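Local coordinates for biogenic amine-binding protein (Rhodnius prolixus, PDB 4GE1) that binds small biogenic amines, such as tryptamine and probably serotonin and norepinephrine, inside a lipocalin barrel in the saliva of a blood-feeding insect, at residues Tyr112-His124 with Leu135-Val149. Numbering follows the deposited sequence.
Sequences YIDTDYSKYSVVH and LYAVQSRTENVKEDV. With TSS (2-(1H-indol-3-yl)ethanamine), chain E.
Tyr112 meets Gln139 inside the lipocalin barrel, where strand 120-127 and strand 130-140 form an antiparallel hairpin beside strand 102-115. The amide NE2 of Gln139 approaches the edge of the tyrosine ring in its plane and donates to Tyr112 OH over 3.3 Å, while Val123 CG2 lies over one ring face and Phe19 packs edge-to-face.

At the turn after strand 102-115, Tyr117 O takes two bonds from Arg141, side-on, with NE (2.9 Å) and NH2. The arginine CG passes Ser118 O, and the bend at chi2 (-58°) then turns the chain away from it, towards Tyr117 O. The same guanidinium bonds Phe19 O and Ser23 O and makes a cation-pi contact with Trp24 of strand 23-31, consistent with the Arg-Trp pair of lipocalins at the closed end of the barrel, where helix 16-19 lies. Lys119 O receives Arg141 N, and Lys119 CD lies on Val149 CG1 at 3.5 Å. Tyr120 CD2 touches Val149 CB, next to helix 150-159, on the sheet's outer side.

Facing the interior, Ser121 and Gln139 form a hydrogen-bonded pair, and Ser121 OG accepts the second amide hydrogen of Gln139 NE2 at 2.9 Å. Both acceptors lie within 7° of the amide plane, so the two bonds from NE2 hold the amide's rotation. The indole N-H of tryptamine, which can only donate, settles which end is OE1 and leaves NE2 to serve the hydroxyls. Val123 pairs with Ala137 through two backbone bonds, its CG1 3.7 Å from Ala137 CB. On the outer side His124 CD2 sits over one face of the Tyr136 ring, 3.3 Å from CZ, the ring planes 51° apart. In the pocket, Leu135 CD2 packs on the indole, whose NE1 donates to Gln139 OE1 at 3.2 Å.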
# COMPACT_ATOMS: atom_id res chain seq x y z
N TYR A 112 -9.82 1.18 -1.11
CA TYR A 112 -9.58 2.50 -0.55
C TYR A 112 -10.81 3.05 0.17
O TYR A 112 -11.85 3.32 -0.44
CB TYR A 112 -9.01 3.48 -1.60
CG TYR A 112 -7.51 3.31 -1.75
CD1 TYR A 112 -6.99 2.51 -2.75
CD2 TYR A 112 -6.63 3.90 -0.85
CE1 TYR A 112 -5.62 2.32 -2.89
CE2 TYR A 112 -5.25 3.72 -0.97
CZ TYR A 112 -4.76 2.93 -1.99
OH TYR A 112 -3.40 2.74 -2.12
N ILE A 113 -10.66 3.16 1.48
CA ILE A 113 -11.70 3.65 2.37
C ILE A 113 -11.91 5.16 2.19
O ILE A 113 -13.05 5.64 2.23
CB ILE A 113 -11.32 3.34 3.82
CG1 ILE A 113 -11.27 1.83 4.03
CG2 ILE A 113 -12.28 4.01 4.79
CD1 ILE A 113 -10.70 1.41 5.37
N ASP A 114 -10.81 5.88 1.98
CA ASP A 114 -10.85 7.33 1.80
C ASP A 114 -9.50 7.88 1.31
O ASP A 114 -8.45 7.25 1.50
CB ASP A 114 -11.23 8.02 3.11
CG ASP A 114 -11.55 9.50 2.93
OD1 ASP A 114 -11.99 9.89 1.83
OD2 ASP A 114 -11.36 10.27 3.89
N THR A 115 -9.54 9.05 0.67
CA THR A 115 -8.32 9.73 0.23
C THR A 115 -8.65 11.13 -0.28
O THR A 115 -9.72 11.37 -0.82
CB THR A 115 -7.61 8.97 -0.90
OG1 THR A 115 -6.39 9.65 -1.23
CG2 THR A 115 -8.50 8.91 -2.14
N ASP A 116 -7.71 12.06 -0.10
CA ASP A 116 -7.86 13.39 -0.67
C ASP A 116 -6.87 13.56 -1.82
O ASP A 116 -6.68 14.66 -2.33
CB ASP A 116 -7.68 14.48 0.39
CG ASP A 116 -6.24 14.58 0.88
OD1 ASP A 116 -5.43 13.69 0.55
OD2 ASP A 116 -5.94 15.56 1.60
N TYR A 117 -6.23 12.45 -2.19
CA TYR A 117 -5.34 12.40 -3.35
C TYR A 117 -3.96 13.04 -3.14
O TYR A 117 -2.94 12.46 -3.52
CB TYR A 117 -6.04 12.98 -4.60
CG TYR A 117 -7.30 12.24 -4.97
CD1 TYR A 117 -7.26 11.10 -5.76
CD2 TYR A 117 -8.55 12.66 -4.50
CE1 TYR A 117 -8.41 10.41 -6.09
CE2 TYR A 117 -9.71 11.98 -4.82
CZ TYR A 117 -9.63 10.85 -5.62
OH TYR A 117 -10.78 10.16 -5.94
N SER A 118 -3.93 14.23 -2.55
CA SER A 118 -2.68 14.99 -2.45
C SER A 118 -2.06 15.01 -1.05
O SER A 118 -1.04 15.66 -0.83
CB SER A 118 -2.85 16.42 -3.00
OG SER A 118 -3.77 17.19 -2.24
N LYS A 119 -2.67 14.29 -0.11
CA LYS A 119 -2.14 14.23 1.25
C LYS A 119 -2.17 12.83 1.87
O LYS A 119 -1.13 12.32 2.30
CB LYS A 119 -2.86 15.21 2.16
CG LYS A 119 -2.46 16.65 1.95
CD LYS A 119 -3.16 17.56 2.94
CE LYS A 119 -2.66 18.99 2.81
NZ LYS A 119 -2.85 19.51 1.42
N TYR A 120 -3.36 12.23 1.91
CA TYR A 120 -3.55 10.99 2.65
C TYR A 120 -4.47 10.01 1.92
O TYR A 120 -5.30 10.40 1.10
CB TYR A 120 -4.16 11.28 4.02
CG TYR A 120 -5.66 11.54 3.96
CD1 TYR A 120 -6.58 10.51 4.15
CD2 TYR A 120 -6.14 12.82 3.71
CE1 TYR A 120 -7.95 10.76 4.09
CE2 TYR A 120 -7.51 13.07 3.65
CZ TYR A 120 -8.41 12.04 3.84
OH TYR A 120 -9.76 12.29 3.79
N SER A 121 -4.31 8.73 2.24
CA SER A 121 -5.27 7.72 1.83
C SER A 121 -5.34 6.65 2.91
O SER A 121 -4.37 6.42 3.63
CB SER A 121 -4.88 7.10 0.49
OG SER A 121 -3.62 6.46 0.56
N VAL A 122 -6.49 6.01 3.03
CA VAL A 122 -6.66 4.94 4.01
C VAL A 122 -7.11 3.69 3.27
O VAL A 122 -8.04 3.72 2.47
CB VAL A 122 -7.66 5.35 5.08
CG1 VAL A 122 -7.85 4.22 6.09
CG2 VAL A 122 -7.19 6.63 5.77
N VAL A 123 -6.43 2.57 3.51
CA VAL A 123 -6.62 1.41 2.66
C VAL A 123 -6.80 0.13 3.47
O VAL A 123 -6.30 0.00 4.59
CB VAL A 123 -5.46 1.26 1.63
CG1 VAL A 123 -4.15 0.80 2.31
CG2 VAL A 123 -5.85 0.32 0.50
N HIS A 124 -7.54 -0.81 2.90
CA HIS A 124 -7.60 -2.17 3.41
C HIS A 124 -7.11 -3.11 2.31
O HIS A 124 -7.63 -3.09 1.19
CB HIS A 124 -9.03 -2.53 3.82
CG HIS A 124 -9.22 -3.99 4.13
ND1 HIS A 124 -9.70 -4.88 3.20
CD2 HIS A 124 -9.00 -4.70 5.26
CE1 HIS A 124 -9.76 -6.09 3.74
NE2 HIS A 124 -9.34 -6.00 4.99
N LEU A 135 -4.40 -6.16 6.01
CA LEU A 135 -3.73 -4.92 6.35
C LEU A 135 -4.69 -3.75 6.30
O LEU A 135 -5.41 -3.56 5.31
CB LEU A 135 -2.57 -4.69 5.38
CG LEU A 135 -1.75 -3.41 5.57
CD1 LEU A 135 -0.83 -3.58 6.76
CD2 LEU A 135 -0.95 -3.11 4.31
N TYR A 136 -4.70 -2.98 7.38
CA TYR A 136 -5.30 -1.65 7.37
C TYR A 136 -4.18 -0.63 7.46
O TYR A 136 -3.37 -0.66 8.39
CB TYR A 136 -6.25 -1.47 8.56
CG TYR A 136 -7.57 -2.19 8.43
CD1 TYR A 136 -8.62 -1.62 7.71
CD2 TYR A 136 -7.78 -3.42 9.03
CE1 TYR A 136 -9.83 -2.27 7.59
CE2 TYR A 136 -8.99 -4.07 8.93
CZ TYR A 136 -10.01 -3.49 8.21
OH TYR A 136 -11.22 -4.14 8.10
N ALA A 137 -4.10 0.28 6.49
CA ALA A 137 -2.97 1.20 6.42
C ALA A 137 -3.36 2.66 6.23
O ALA A 137 -4.21 2.99 5.41
CB ALA A 137 -1.99 0.77 5.31
N VAL A 138 -2.71 3.53 7.00
CA VAL A 138 -2.74 4.96 6.75
C VAL A 138 -1.52 5.36 5.91
O VAL A 138 -0.38 4.96 6.20
CB VAL A 138 -2.80 5.78 8.05
CG1 VAL A 138 -2.63 7.26 7.76
CG2 VAL A 138 -4.13 5.52 8.76
N GLN A 139 -1.76 6.13 4.86
CA GLN A 139 -0.73 6.47 3.88
C GLN A 139 -0.69 7.98 3.65
O GLN A 139 -1.71 8.66 3.64
CB GLN A 139 -0.96 5.69 2.58
CG GLN A 139 -1.12 4.19 2.82
CD GLN A 139 -1.37 3.38 1.56
OE1 GLN A 139 -0.91 2.25 1.43
NE2 GLN A 139 -2.12 3.96 0.62
N SER A 140 0.52 8.51 3.47
CA SER A 140 0.71 9.95 3.35
C SER A 140 1.60 10.26 2.16
O SER A 140 2.40 9.42 1.73
CB SER A 140 1.32 10.51 4.64
OG SER A 140 1.59 11.90 4.54
N ARG A 141 1.45 11.45 1.60
CA ARG A 141 2.33 11.91 0.53
C ARG A 141 3.67 12.33 1.12
O ARG A 141 4.67 12.42 0.41
CB ARG A 141 1.69 13.06 -0.24
CG ARG A 141 0.48 12.66 -1.10
CD ARG A 141 0.82 11.58 -2.13
NE ARG A 141 -0.17 11.51 -3.20
CZ ARG A 141 -0.11 10.66 -4.23
NH1 ARG A 141 0.88 9.79 -4.31
NH2 ARG A 141 -1.05 10.68 -5.17
N THR A 142 3.67 12.61 2.42
CA THR A 142 4.89 12.92 3.15
C THR A 142 5.15 11.85 4.22
O THR A 142 4.32 10.96 4.43
CB THR A 142 4.84 14.31 3.80
OG1 THR A 142 3.63 14.45 4.54
CG2 THR A 142 4.90 15.41 2.72
N GLU A 143 6.31 11.93 4.87
CA GLU A 143 6.72 10.90 5.81
C GLU A 143 5.83 10.86 7.05
O GLU A 143 5.67 9.82 7.68
CB GLU A 143 8.20 11.09 6.20
CG GLU A 143 9.14 11.06 5.02
CD GLU A 143 10.61 11.11 5.42
OE1 GLU A 143 11.38 11.83 4.76
OE2 GLU A 143 10.99 10.41 6.38
N ASN A 144 5.25 12.01 7.39
CA ASN A 144 4.31 12.10 8.51
C ASN A 144 2.94 12.55 8.00
O ASN A 144 2.85 13.16 6.94
CB ASN A 144 4.82 13.10 9.56
CG ASN A 144 6.30 12.92 9.87
OD1 ASN A 144 6.67 12.09 10.70
ND2 ASN A 144 7.15 13.70 9.20
N VAL A 145 1.88 12.24 8.74
CA VAL A 145 0.56 12.71 8.35
C VAL A 145 0.47 14.21 8.61
O VAL A 145 0.78 14.68 9.71
CB VAL A 145 -0.58 11.96 9.07
CG1 VAL A 145 -1.93 12.49 8.62
CG2 VAL A 145 -0.49 10.46 8.82
N LYS A 146 0.06 14.97 7.60
CA LYS A 146 -0.14 16.41 7.77
C LYS A 146 -1.11 16.66 8.91
O LYS A 146 -2.19 16.09 8.96
CB LYS A 146 -0.66 17.04 6.48
CG LYS A 146 0.36 17.12 5.38
CD LYS A 146 1.53 17.99 5.80
CE LYS A 146 2.57 18.09 4.70
NZ LYS A 146 3.72 18.92 5.14
N GLU A 147 -0.71 17.53 9.83
CA GLU A 147 -1.50 17.81 11.03
C GLU A 147 -2.96 18.16 10.71
O GLU A 147 -3.87 17.77 11.45
CB GLU A 147 -0.85 18.92 11.86
CG GLU A 147 -1.43 19.10 13.25
CD GLU A 147 -2.67 19.99 13.27
OE1 GLU A 147 -2.79 20.87 12.39
OE2 GLU A 147 -3.51 19.80 14.17
N ASP A 148 -3.18 18.88 9.62
CA ASP A 148 -4.52 19.39 9.29
C ASP A 148 -5.48 18.35 8.68
O ASP A 148 -6.64 18.67 8.41
CB ASP A 148 -4.43 20.64 8.41
CG ASP A 148 -3.54 20.44 7.20
OD1 ASP A 148 -3.37 19.29 6.75
OD2 ASP A 148 -3.01 21.45 6.69
N VAL A 149 -4.99 17.13 8.47
CA VAL A 149 -5.84 16.06 7.96
C VAL A 149 -5.95 14.89 8.94
O VAL A 149 -6.55 13.87 8.62
CB VAL A 149 -5.37 15.52 6.58
CG1 VAL A 149 -5.34 16.64 5.55
CG2 VAL A 149 -4.01 14.84 6.70
N1 TSS E . 2.86 -3.88 -0.66
CA TSS E . 1.89 -4.83 -0.18
CB TSS E . 0.84 -4.31 0.76
CG TSS E . 0.31 -2.93 0.52
CD1 TSS E . 0.53 -1.81 1.31
NE1 TSS E . -0.13 -0.76 0.78
CE2 TSS E . -0.79 -1.16 -0.37
CD2 TSS E . -0.54 -2.50 -0.55
CZ2 TSS E . -1.60 -0.45 -1.29
CH2 TSS E . -2.16 -1.11 -2.38
CZ3 TSS E . -1.91 -2.47 -2.56
CE3 TSS E . -1.10 -3.17 -1.66